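Local structure of cysteine protease (Xylella fastidiosa, 3OIS) at residues A[104-109]-A[137-142]; A[203-208]-A[238-243]; A[250-255]-A[266-271]. The protein is probably a papain-family cysteine peptidase that hydrolyses peptide bonds, and it binds uridine-5'-diphosphate in the crystal. All coordinates share one frame; numbering follows the deposited sequence.

Interaction 1: residues A[104-109]-A[137-142]; sequences RLFIYY and GVCPEK
Glu141 sends CG anti to its backbone N (chi1 -170°) and runs on extended, while the Arg104 chain bends at chi3 (-65°); this brings the carboxylate to the guanidinium edge, with the two planes 48° apart. Arg104 grips Glu141 side-on in a salt bridge: Arg104 NE donates to the syn lone pair of Glu141 OE2 at 3.1 Å, and NH2 reaches OE1 at 2.9 Å, close to the guanidinium plane. OE2 also takes the backbone N-H of Arg104 on its anti side, somewhat out of the carboxylate plane, 3.0 Å from Arg104 N, in a nearly straight bond. A water bridges Leu105 N to the same OE2, which thus ties to two N-H groups of helix 104-114. The contact joins that helix to the loop leaving helix 126-135, begun by Gly137 with positive phi, in the helical part of a papain-type fold. Phe106 is turned toward the loop: its CE2 lies 3.4 Å from Gly137 O, at the ring edge, and Cys139 SG makes an oblique sulfur-aromatic contact, 3.9 Å from Phe106 CD1. Ile107 CG1 packs on Val138 CG2 at 3.9 Å. Tyr173 meets Phe106 edge-to-face, and Leu133 touches both Ile107 and Val138.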
loop_
_atom_site.group_PDB
_atom_site.type_symbol
_atom_site.label_atom_id
_atom_site.label_comp_id
_atom_site.label_asym_id
_atom_site.label_seq_id
_atom_site.Cartn_x
_atom_site.Cartn_y
_atom_site.Cartn_z
ATOM N N ARG A 104 7.095 3.807 -8.609
ATOM C CA ARG A 104 6.757 2.580 -7.843
ATOM C C ARG A 104 7.860 1.556 -7.959
ATOM O O ARG A 104 8.188 0.891 -6.966
ATOM C CB ARG A 104 5.451 2.020 -8.367
ATOM C CG ARG A 104 4.236 2.929 -7.868
ATOM C CD ARG A 104 2.960 2.569 -8.662
ATOM N NE ARG A 104 3.021 2.880 -10.100
ATOM C CZ ARG A 104 2.326 2.289 -11.084
ATOM N NH1 ARG A 104 1.503 1.260 -10.854
ATOM N NH2 ARG A 104 2.521 2.746 -12.372
ATOM N N LEU A 105 8.488 1.454 -9.139
ATOM C CA LEU A 105 9.563 0.442 -9.257
ATOM C C LEU A 105 10.807 0.899 -8.508
ATOM O O LEU A 105 11.522 0.077 -8.015
ATOM C CB LEU A 105 9.978 0.212 -10.707
ATOM C CG LEU A 105 8.959 -0.578 -11.531
ATOM C CD1 LEU A 105 9.618 -0.898 -12.893
ATOM C CD2 LEU A 105 8.587 -1.908 -10.811
ATOM N N PHE A 106 11.035 2.241 -8.410
ATOM C CA PHE A 106 12.144 2.701 -7.570
ATOM C C PHE A 106 11.909 2.211 -6.084
ATOM O O PHE A 106 12.856 1.746 -5.375
ATOM C CB PHE A 106 12.228 4.238 -7.538
ATOM C CG PHE A 106 13.375 4.767 -6.729
ATOM C CD1 PHE A 106 14.634 4.949 -7.335
ATOM C CD2 PHE A 106 13.220 5.087 -5.359
ATOM C CE1 PHE A 106 15.671 5.430 -6.597
ATOM C CE2 PHE A 106 14.298 5.556 -4.597
ATOM C CZ PHE A 106 15.545 5.717 -5.269
ATOM N N ILE A 107 10.713 2.366 -5.578
ATOM C CA ILE A 107 10.439 1.885 -4.235
ATOM C C ILE A 107 10.645 0.374 -4.180
ATOM O O ILE A 107 11.314 -0.086 -3.273
ATOM C CB ILE A 107 9.072 2.303 -3.706
ATOM C CG1 ILE A 107 8.960 3.859 -3.610
ATOM C CG2 ILE A 107 8.692 1.679 -2.305
ATOM C CD1 ILE A 107 7.540 4.242 -3.523
ATOM N N TYR A 108 10.037 -0.347 -5.104
ATOM C CA TYR A 108 10.015 -1.835 -5.062
ATOM C C TYR A 108 11.438 -2.397 -5.206
ATOM O O TYR A 108 11.776 -3.382 -4.578
ATOM C CB TYR A 108 9.030 -2.399 -6.112
ATOM C CG TYR A 108 8.771 -3.912 -6.008
ATOM C CD1 TYR A 108 8.587 -4.525 -4.724
ATOM C CD2 TYR A 108 8.610 -4.678 -7.174
ATOM C CE1 TYR A 108 8.292 -5.915 -4.650
ATOM C CE2 TYR A 108 8.387 -6.074 -7.122
ATOM C CZ TYR A 108 8.249 -6.667 -5.832
ATOM O OH TYR A 108 7.965 -7.996 -5.820
ATOM N N TYR A 109 12.276 -1.784 -6.046
ATOM C CA TYR A 109 13.648 -2.293 -6.240
ATOM C C TYR A 109 14.409 -2.134 -4.913
ATOM O O TYR A 109 15.008 -3.106 -4.369
ATOM C CB TYR A 109 14.338 -1.524 -7.408
ATOM C CG TYR A 109 15.745 -1.997 -7.611
ATOM C CD1 TYR A 109 15.996 -2.947 -8.547
ATOM C CD2 TYR A 109 16.795 -1.515 -6.844
ATOM C CE1 TYR A 109 17.287 -3.459 -8.709
ATOM C CE2 TYR A 109 18.131 -2.006 -7.061
ATOM C CZ TYR A 109 18.323 -2.935 -7.942
ATOM O OH TYR A 109 19.594 -3.340 -8.108
ATOM N N GLY A 137 14.242 8.347 -0.274
ATOM C CA GLY A 137 13.228 9.126 -1.010
ATOM C C GLY A 137 12.603 8.320 -2.144
ATOM O O GLY A 137 12.498 7.026 -2.065
ATOM N N VAL A 138 12.136 9.009 -3.163
ATOM C CA VAL A 138 11.590 8.386 -4.372
ATOM C C VAL A 138 11.627 9.406 -5.493
ATOM O O VAL A 138 11.326 10.608 -5.266
ATOM C CB VAL A 138 10.119 7.861 -4.157
ATOM C CG1 VAL A 138 9.169 8.981 -3.541
ATOM C CG2 VAL A 138 9.562 7.219 -5.422
ATOM N N CYS A 139 12.027 8.958 -6.674
ATOM C CA CYS A 139 12.063 9.869 -7.858
ATOM C C CYS A 139 10.720 9.830 -8.583
ATOM O O CYS A 139 9.902 8.942 -8.370
ATOM C CB CYS A 139 13.199 9.468 -8.796
ATOM S SG CYS A 139 13.065 7.834 -9.529
ATOM N N PRO A 140 10.463 10.799 -9.487
ATOM C CA PRO A 140 9.265 10.733 -10.266
ATOM C C PRO A 140 9.180 9.491 -11.187
ATOM O O PRO A 140 10.194 9.027 -11.744
ATOM C CB PRO A 140 9.367 12.049 -11.143
ATOM C CG PRO A 140 10.115 12.982 -10.212
ATOM C CD PRO A 140 11.229 12.058 -9.706
ATOM N N GLU A 141 7.973 8.981 -11.408
ATOM C CA GLU A 141 7.825 7.807 -12.210
ATOM C C GLU A 141 8.310 8.056 -13.659
ATOM O O GLU A 141 8.854 7.174 -14.246
ATOM C CB GLU A 141 6.430 7.173 -12.078
ATOM C CG GLU A 141 6.340 5.814 -12.737
ATOM C CD GLU A 141 5.226 5.015 -12.101
ATOM O OE1 GLU A 141 4.042 5.158 -12.523
ATOM O OE2 GLU A 141 5.588 4.242 -11.194
ATOM N N LYS A 142 8.186 9.283 -14.171
ATOM C CA LYS A 142 8.742 9.542 -15.517
ATOM C C LYS A 142 10.188 9.258 -15.673
ATOM O O LYS A 142 10.594 8.835 -16.767
ATOM C CB LYS A 142 8.370 10.956 -16.045
ATOM C CG LYS A 142 6.910 10.951 -16.586
ATOM C CD LYS A 142 6.267 12.318 -16.848
ATOM C CE LYS A 142 4.874 12.126 -17.461
ATOM N NZ LYS A 142 4.303 13.410 -18.012
HETATM O O HOH W 1 7.834 2.791 -11.688
#

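Interaction 2: residues A[203-208]-A[238-243]; sequences PFVFGF and AVLCVG
Phe204 leans its ring across the neighbouring strand onto Cys241, and its side chain can be followed outward. CB carries CG between the backbone N and the carbonyl carbon (chi1 57°), which turns the ring over the partner strand. From there Phe204 CD1 is 3.9 Å from Cys241 CB and Phe204 CE1 closes to 3.4 Å from the same carbon. Phe204 CE2 lies 3.9 Å from Cys241 SG, and Phe204 CZ at the tip 3.5 Å from that sulfur. The methylene therefore stands over one ring face, toward the rim, as a CH-pi contact, while the sulfur approaches obliquely. With SG anti to the backbone N (chi1 180°), the sulfur is carried along the ring toward Phe204 CZ.

Under these residues the backbones form an antiparallel pair within the sheet. Phe204 and Cys241 are hydrogen-bonded: Cys241 N gives a nearly linear bond of 2.7 Å to Phe204 O, whereas the return bond from Phe204 N to Cys241 O is weak. Phe206 and Val239 bond both ways. Their side chains lie side by side, with Phe206 CE1 3.6 Å from Val239 CG2, and Phe208 CE1 reaches that methyl too. On the other face Val205 and Leu240 pack together.

The strands cross at 137°, a strongly twisted pair of the antiparallel sheet expected of the papain fold. Helix 78-93 packs on the Val205 and Leu240 face through Ala82 and Ala86. On the other, Leu198 of helix 191-199 touches Phe204 and Cys241, Phe283 meets Phe206 nearly parallel, and Ile253 of strand 250-254 touches Phe206 and Val239.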
loop_
_atom_site.group_PDB
_atom_site.type_symbol
_atom_site.label_atom_id
_atom_site.label_comp_id
_atom_site.label_asym_id
_atom_site.label_seq_id
_atom_site.Cartn_x
_atom_site.Cartn_y
_atom_site.Cartn_z
ATOM N N PRO A 203 -4.344 9.897 5.369
ATOM C CA PRO A 203 -4.542 8.495 4.947
ATOM C C PRO A 203 -3.517 7.596 5.662
ATOM O O PRO A 203 -2.461 8.077 6.104
ATOM C CB PRO A 203 -4.139 8.524 3.478
ATOM C CG PRO A 203 -4.310 9.818 3.095
ATOM C CD PRO A 203 -3.708 10.634 4.281
ATOM N N PHE A 204 -3.800 6.272 5.629
ATOM C CA PHE A 204 -2.769 5.338 6.150
ATOM C C PHE A 204 -2.697 4.140 5.223
ATOM O O PHE A 204 -3.638 3.865 4.469
ATOM C CB PHE A 204 -3.166 4.918 7.608
ATOM C CG PHE A 204 -4.508 4.298 7.728
ATOM C CD1 PHE A 204 -4.704 2.927 7.510
ATOM C CD2 PHE A 204 -5.588 5.042 8.217
ATOM C CE1 PHE A 204 -5.976 2.365 7.605
ATOM C CE2 PHE A 204 -6.888 4.429 8.385
ATOM C CZ PHE A 204 -7.043 3.082 8.108
ATOM N N VAL A 205 -1.538 3.488 5.247
ATOM C CA VAL A 205 -1.358 2.257 4.485
ATOM C C VAL A 205 -1.434 1.123 5.452
ATOM O O VAL A 205 -1.111 1.296 6.628
ATOM C CB VAL A 205 -0.003 2.152 3.754
ATOM C CG1 VAL A 205 0.051 3.150 2.601
ATOM C CG2 VAL A 205 1.155 2.269 4.747
ATOM N N PHE A 206 -1.966 -0.006 4.959
ATOM C CA PHE A 206 -1.979 -1.222 5.761
ATOM C C PHE A 206 -2.032 -2.428 4.902
ATOM O O PHE A 206 -2.187 -2.325 3.685
ATOM C CB PHE A 206 -3.159 -1.220 6.734
ATOM C CG PHE A 206 -4.491 -1.430 6.072
ATOM C CD1 PHE A 206 -5.101 -0.351 5.354
ATOM C CD2 PHE A 206 -5.108 -2.657 6.115
ATOM C CE1 PHE A 206 -6.390 -0.572 4.742
ATOM C CE2 PHE A 206 -6.354 -2.926 5.502
ATOM C CZ PHE A 206 -7.033 -1.864 4.835
ATOM N N GLY A 207 -1.814 -3.587 5.535
ATOM C CA GLY A 207 -1.692 -4.865 4.853
ATOM C C GLY A 207 -2.883 -5.725 5.240
ATOM O O GLY A 207 -3.444 -5.615 6.355
ATOM N N PHE A 208 -3.350 -6.601 4.381
ATOM C CA PHE A 208 -4.377 -7.488 4.824
ATOM C C PHE A 208 -4.355 -8.828 4.062
ATOM O O PHE A 208 -3.801 -8.928 2.928
ATOM C CB PHE A 208 -5.779 -6.818 4.712
ATOM C CG PHE A 208 -6.224 -6.453 3.309
ATOM C CD1 PHE A 208 -5.761 -5.274 2.650
ATOM C CD2 PHE A 208 -7.169 -7.260 2.649
ATOM C CE1 PHE A 208 -6.295 -4.916 1.372
ATOM C CE2 PHE A 208 -7.702 -6.896 1.384
ATOM C CZ PHE A 208 -7.223 -5.754 0.729
ATOM N N ALA A 238 -1.656 -4.877 0.168
ATOM C CA ALA A 238 -1.502 -3.625 0.966
ATOM C C ALA A 238 -2.069 -2.512 0.120
ATOM O O ALA A 238 -1.918 -2.528 -1.118
ATOM C CB ALA A 238 -0.051 -3.356 1.300
ATOM N N VAL A 239 -2.783 -1.607 0.827
ATOM C CA VAL A 239 -3.485 -0.510 0.098
ATOM C C VAL A 239 -3.399 0.747 0.931
ATOM O O VAL A 239 -2.952 0.752 2.073
ATOM C CB VAL A 239 -4.992 -0.883 -0.078
ATOM C CG1 VAL A 239 -5.123 -2.115 -0.979
ATOM C CG2 VAL A 239 -5.625 -1.191 1.276
ATOM N N LEU A 240 -3.803 1.863 0.323
ATOM C CA LEU A 240 -3.983 3.136 1.046
ATOM C C LEU A 240 -5.475 3.260 1.452
ATOM O O LEU A 240 -6.384 3.118 0.599
ATOM C CB LEU A 240 -3.585 4.309 0.119
ATOM C CG LEU A 240 -3.628 5.697 0.834
ATOM C CD1 LEU A 240 -2.313 5.840 1.674
ATOM C CD2 LEU A 240 -3.723 6.812 -0.263
ATOM N N CYS A 241 -5.749 3.551 2.736
ATOM C CA CYS A 241 -7.106 3.800 3.155
ATOM C C CYS A 241 -7.407 5.305 3.148
ATOM O O CYS A 241 -6.624 6.087 3.614
ATOM C CB CYS A 241 -7.267 3.266 4.602
ATOM S SG CYS A 241 -8.946 3.533 5.250
ATOM N N VAL A 242 -8.548 5.683 2.605
ATOM C CA VAL A 242 -8.765 7.138 2.402
ATOM C C VAL A 242 -10.015 7.611 3.014
ATOM O O VAL A 242 -10.417 8.763 2.784
ATOM C CB VAL A 242 -8.844 7.465 0.823
ATOM C CG1 VAL A 242 -7.480 7.137 0.147
ATOM C CG2 VAL A 242 -9.977 6.684 0.104
ATOM N N GLY A 243 -10.687 6.819 3.820
ATOM C CA GLY A 243 -11.978 7.293 4.371
ATOM C C GLY A 243 -12.794 6.234 5.051
ATOM O O GLY A 243 -12.379 5.082 5.189
#

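Interaction 3: residues A[250-255]-A[266-271]; sequences HFRIRN and YFWMPY
Arg252 lays its side chain over the indole of Trp268. Its CD stands 3.7 Å from the centroid of the six-membered ring, almost on the ring normal, as a CH-pi contact, and CZ lies 4.4 Å from the five-membered centroid as a cation-pi contact. The guanidinium is not flat on the indole, since the planes differ by 46°. Its plane is closer to parallel with that of the Tyr266 ring (20° apart), and Tyr266 CB, not the ring, lies over one guanidinium face. Arg252 NH1 stands over the indole face, toward its rim, close to Trp268 NE1; both are donors and no bond forms, and NH1 instead makes a salt bridge with Glu263. The bend at chi2 of Arg252 turns the chain back over the partner strand.

On the same face, Arg254 NH1 donates to Tyr266 OH at 3.1 Å, close to the guanidinium plane, while Gln68 O and Phe67 O also take this arginine. Toward the hairpin's open end Pro270 CA sits over one face of the His250 ring, 3.8 Å from its centroid, and Trp268 CB nears His250 CD2 at 3.4 Å. The rings of Phe251 and Tyr271 meet obliquely. Their planes are 54° apart, and Phe251 CE2 lies 3.4 Å from Tyr271 CD1.

The strands form an antiparallel beta hairpin. Phe251 with Met269 and Ile253 with Phe267 are its hydrogen-bonded pairs, each joined by two bonds; the one from Ile253 N to Phe267 O is 2.8 Å. Strand 250-254 is flanked by strand 233-245, Leu198 of helix 191-199 touches Phe251, and Phe206 of strand 204-211 packs on Ile253 and Met269.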
loop_
_atom_site.group_PDB
_atom_site.type_symbol
_atom_site.label_atom_id
_atom_site.label_comp_id
_atom_site.label_asym_id
_atom_site.label_seq_id
_atom_site.Cartn_x
_atom_site.Cartn_y
_atom_site.Cartn_z
ATOM N N HIS A 250 -18.138 0.741 6.745
ATOM C CA HIS A 250 -16.956 0.330 5.883
ATOM C C HIS A 250 -15.930 1.457 5.820
ATOM O O HIS A 250 -16.305 2.626 5.893
ATOM C CB HIS A 250 -17.359 -0.018 4.474
ATOM C CG HIS A 250 -18.065 -1.331 4.315
ATOM N ND1 HIS A 250 -19.304 -1.597 4.880
ATOM C CD2 HIS A 250 -17.715 -2.444 3.628
ATOM C CE1 HIS A 250 -19.670 -2.829 4.555
ATOM N NE2 HIS A 250 -18.735 -3.347 3.767
ATOM N N PHE A 251 -14.653 1.101 5.696
ATOM C CA PHE A 251 -13.544 1.990 5.345
ATOM C C PHE A 251 -13.347 1.954 3.846
ATOM O O PHE A 251 -13.568 0.912 3.177
ATOM C CB PHE A 251 -12.216 1.556 6.046
ATOM C CG PHE A 251 -12.168 1.902 7.506
ATOM C CD1 PHE A 251 -11.502 3.030 7.933
ATOM C CD2 PHE A 251 -12.747 1.081 8.419
ATOM C CE1 PHE A 251 -11.395 3.394 9.260
ATOM C CE2 PHE A 251 -12.704 1.430 9.827
ATOM C CZ PHE A 251 -12.013 2.580 10.244
ATOM N N ARG A 252 -13.001 3.118 3.289
ATOM C CA ARG A 252 -12.807 3.225 1.825
ATOM C C ARG A 252 -11.341 2.991 1.510
ATOM O O ARG A 252 -10.446 3.617 2.110
ATOM C CB ARG A 252 -13.138 4.668 1.407
ATOM C CG ARG A 252 -13.152 4.908 -0.106
ATOM C CD ARG A 252 -14.302 4.126 -0.653
ATOM N NE ARG A 252 -14.555 4.580 -2.036
ATOM C CZ ARG A 252 -15.477 4.036 -2.846
ATOM N NH1 ARG A 252 -16.149 2.910 -2.492
ATOM N NH2 ARG A 252 -15.715 4.599 -4.060
ATOM N N ILE A 253 -11.099 2.055 0.590
ATOM C CA ILE A 253 -9.702 1.708 0.220
ATOM C C ILE A 253 -9.426 2.007 -1.260
ATOM O O ILE A 253 -10.221 1.698 -2.118
ATOM C CB ILE A 253 -9.340 0.259 0.684
ATOM C CG1 ILE A 253 -10.242 -0.726 0.076
ATOM C CG2 ILE A 253 -9.434 0.096 2.253
ATOM C CD1 ILE A 253 -9.674 -2.159 0.251
ATOM N N ARG A 254 -8.270 2.615 -1.529
ATOM C CA ARG A 254 -7.717 2.815 -2.882
ATOM C C ARG A 254 -6.981 1.582 -3.224
ATOM O O ARG A 254 -5.974 1.241 -2.602
ATOM C CB ARG A 254 -6.774 3.997 -2.763
ATOM C CG ARG A 254 -6.105 4.375 -4.106
ATOM C CD ARG A 254 -5.044 5.481 -3.876
ATOM N NE ARG A 254 -4.164 5.554 -5.000
ATOM C CZ ARG A 254 -4.385 6.246 -6.150
ATOM N NH1 ARG A 254 -5.505 6.989 -6.307
ATOM N NH2 ARG A 254 -3.494 6.215 -7.142
ATOM N N ASN A 255 -7.488 0.844 -4.220
ATOM C CA ASN A 255 -6.761 -0.388 -4.662
ATOM C C ASN A 255 -5.783 0.011 -5.810
ATOM O O ASN A 255 -5.760 1.213 -6.203
ATOM C CB ASN A 255 -7.722 -1.468 -5.055
ATOM C CG ASN A 255 -7.139 -2.881 -4.864
ATOM O OD1 ASN A 255 -5.933 -3.044 -4.712
ATOM N ND2 ASN A 255 -8.006 -3.885 -4.842
ATOM N N TYR A 266 -11.677 1.866 -6.424
ATOM C CA TYR A 266 -11.844 1.912 -4.974
ATOM C C TYR A 266 -12.836 0.834 -4.452
ATOM O O TYR A 266 -13.776 0.384 -5.191
ATOM C CB TYR A 266 -12.376 3.297 -4.523
ATOM C CG TYR A 266 -11.310 4.381 -4.650
ATOM C CD1 TYR A 266 -10.918 4.914 -5.942
ATOM C CD2 TYR A 266 -10.631 4.857 -3.523
ATOM C CE1 TYR A 266 -9.952 5.895 -6.036
ATOM C CE2 TYR A 266 -9.618 5.838 -3.659
ATOM C CZ TYR A 266 -9.264 6.306 -4.901
ATOM O OH TYR A 266 -8.278 7.232 -4.986
ATOM N N PHE A 267 -12.658 0.441 -3.199
ATOM C CA PHE A 267 -13.510 -0.579 -2.560
ATOM C C PHE A 267 -13.869 -0.173 -1.146
ATOM O O PHE A 267 -13.320 0.817 -0.595
ATOM C CB PHE A 267 -12.745 -1.929 -2.526
ATOM C CG PHE A 267 -12.477 -2.506 -3.884
ATOM C CD1 PHE A 267 -11.349 -2.136 -4.654
ATOM C CD2 PHE A 267 -13.346 -3.505 -4.379
ATOM C CE1 PHE A 267 -11.105 -2.769 -5.949
ATOM C CE2 PHE A 267 -13.106 -4.162 -5.623
ATOM C CZ PHE A 267 -11.998 -3.782 -6.424
ATOM N N TRP A 268 -14.806 -0.905 -0.551
ATOM C CA TRP A 268 -15.227 -0.715 0.823
ATOM C C TRP A 268 -14.896 -1.948 1.611
ATOM O O TRP A 268 -15.247 -3.088 1.180
ATOM C CB TRP A 268 -16.753 -0.585 0.899
ATOM C CG TRP A 268 -17.370 0.762 0.421
ATOM C CD1 TRP A 268 -18.283 0.920 -0.611
ATOM C CD2 TRP A 268 -17.249 2.059 1.051
ATOM N NE1 TRP A 268 -18.700 2.241 -0.687
ATOM C CE2 TRP A 268 -18.060 2.964 0.290
ATOM C CE3 TRP A 268 -16.482 2.560 2.122
ATOM C CZ2 TRP A 268 -18.117 4.323 0.570
ATOM C CZ3 TRP A 268 -16.616 3.908 2.447
ATOM C CH2 TRP A 268 -17.394 4.774 1.643
ATOM N N MET A 269 -14.212 -1.739 2.749
ATOM C CA MET A 269 -13.795 -2.818 3.630
ATOM C C MET A 269 -14.597 -2.711 4.954
ATOM O O MET A 269 -14.532 -1.695 5.577
ATOM C CB MET A 269 -12.289 -2.726 3.996
ATOM C CG MET A 269 -11.899 -3.887 4.959
ATOM S SD MET A 269 -10.058 -3.888 5.235
ATOM C CE MET A 269 -9.519 -4.706 3.708
ATOM N N PRO A 270 -15.269 -3.775 5.404
ATOM C CA PRO A 270 -16.080 -3.685 6.639
ATOM C C PRO A 270 -15.247 -3.334 7.878
ATOM O O PRO A 270 -14.097 -3.737 7.984
ATOM C CB PRO A 270 -16.626 -5.119 6.845
ATOM C CG PRO A 270 -16.370 -5.847 5.510
ATOM C CD PRO A 270 -15.307 -5.101 4.762
ATOM N N TYR A 271 -15.828 -2.578 8.806
ATOM C CA TYR A 271 -15.192 -2.360 10.089
ATOM C C TYR A 271 -14.684 -3.618 10.766
ATOM O O TYR A 271 -13.588 -3.618 11.338
ATOM C CB TYR A 271 -16.230 -1.694 11.029
ATOM C CG TYR A 271 -16.470 -0.227 10.708
ATOM C CD1 TYR A 271 -15.956 0.392 9.550
ATOM C CD2 TYR A 271 -17.273 0.555 11.531
ATOM C CE1 TYR A 271 -16.218 1.746 9.285
ATOM C CE2 TYR A 271 -17.556 1.945 11.233
ATOM C CZ TYR A 271 -17.033 2.521 10.118
ATOM O OH TYR A 271 -17.287 3.868 9.812
#

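The three contacts follow one another along the chain, interaction 1 closing before interaction 2 opens and interaction 2 before interaction 3. Interactions 2 and 3 have centres 9 Å apart and belong to one antiparallel sheet, in which strands 233-245 and 250-254 are neighbours; Val242 N to Arg252 O and Gly243 O to Arg252 N, both 2.8 Å, are probable hydrogen bonds joining them. Interaction 1 belongs to the helical part, its centre 19 Å from that of interaction 2 and 25 Å from that of interaction 3, without touching either. Helix 78-93 packs against both interactions 1 and 2, linking helical and sheet portions, consistent with the two-part papain fold.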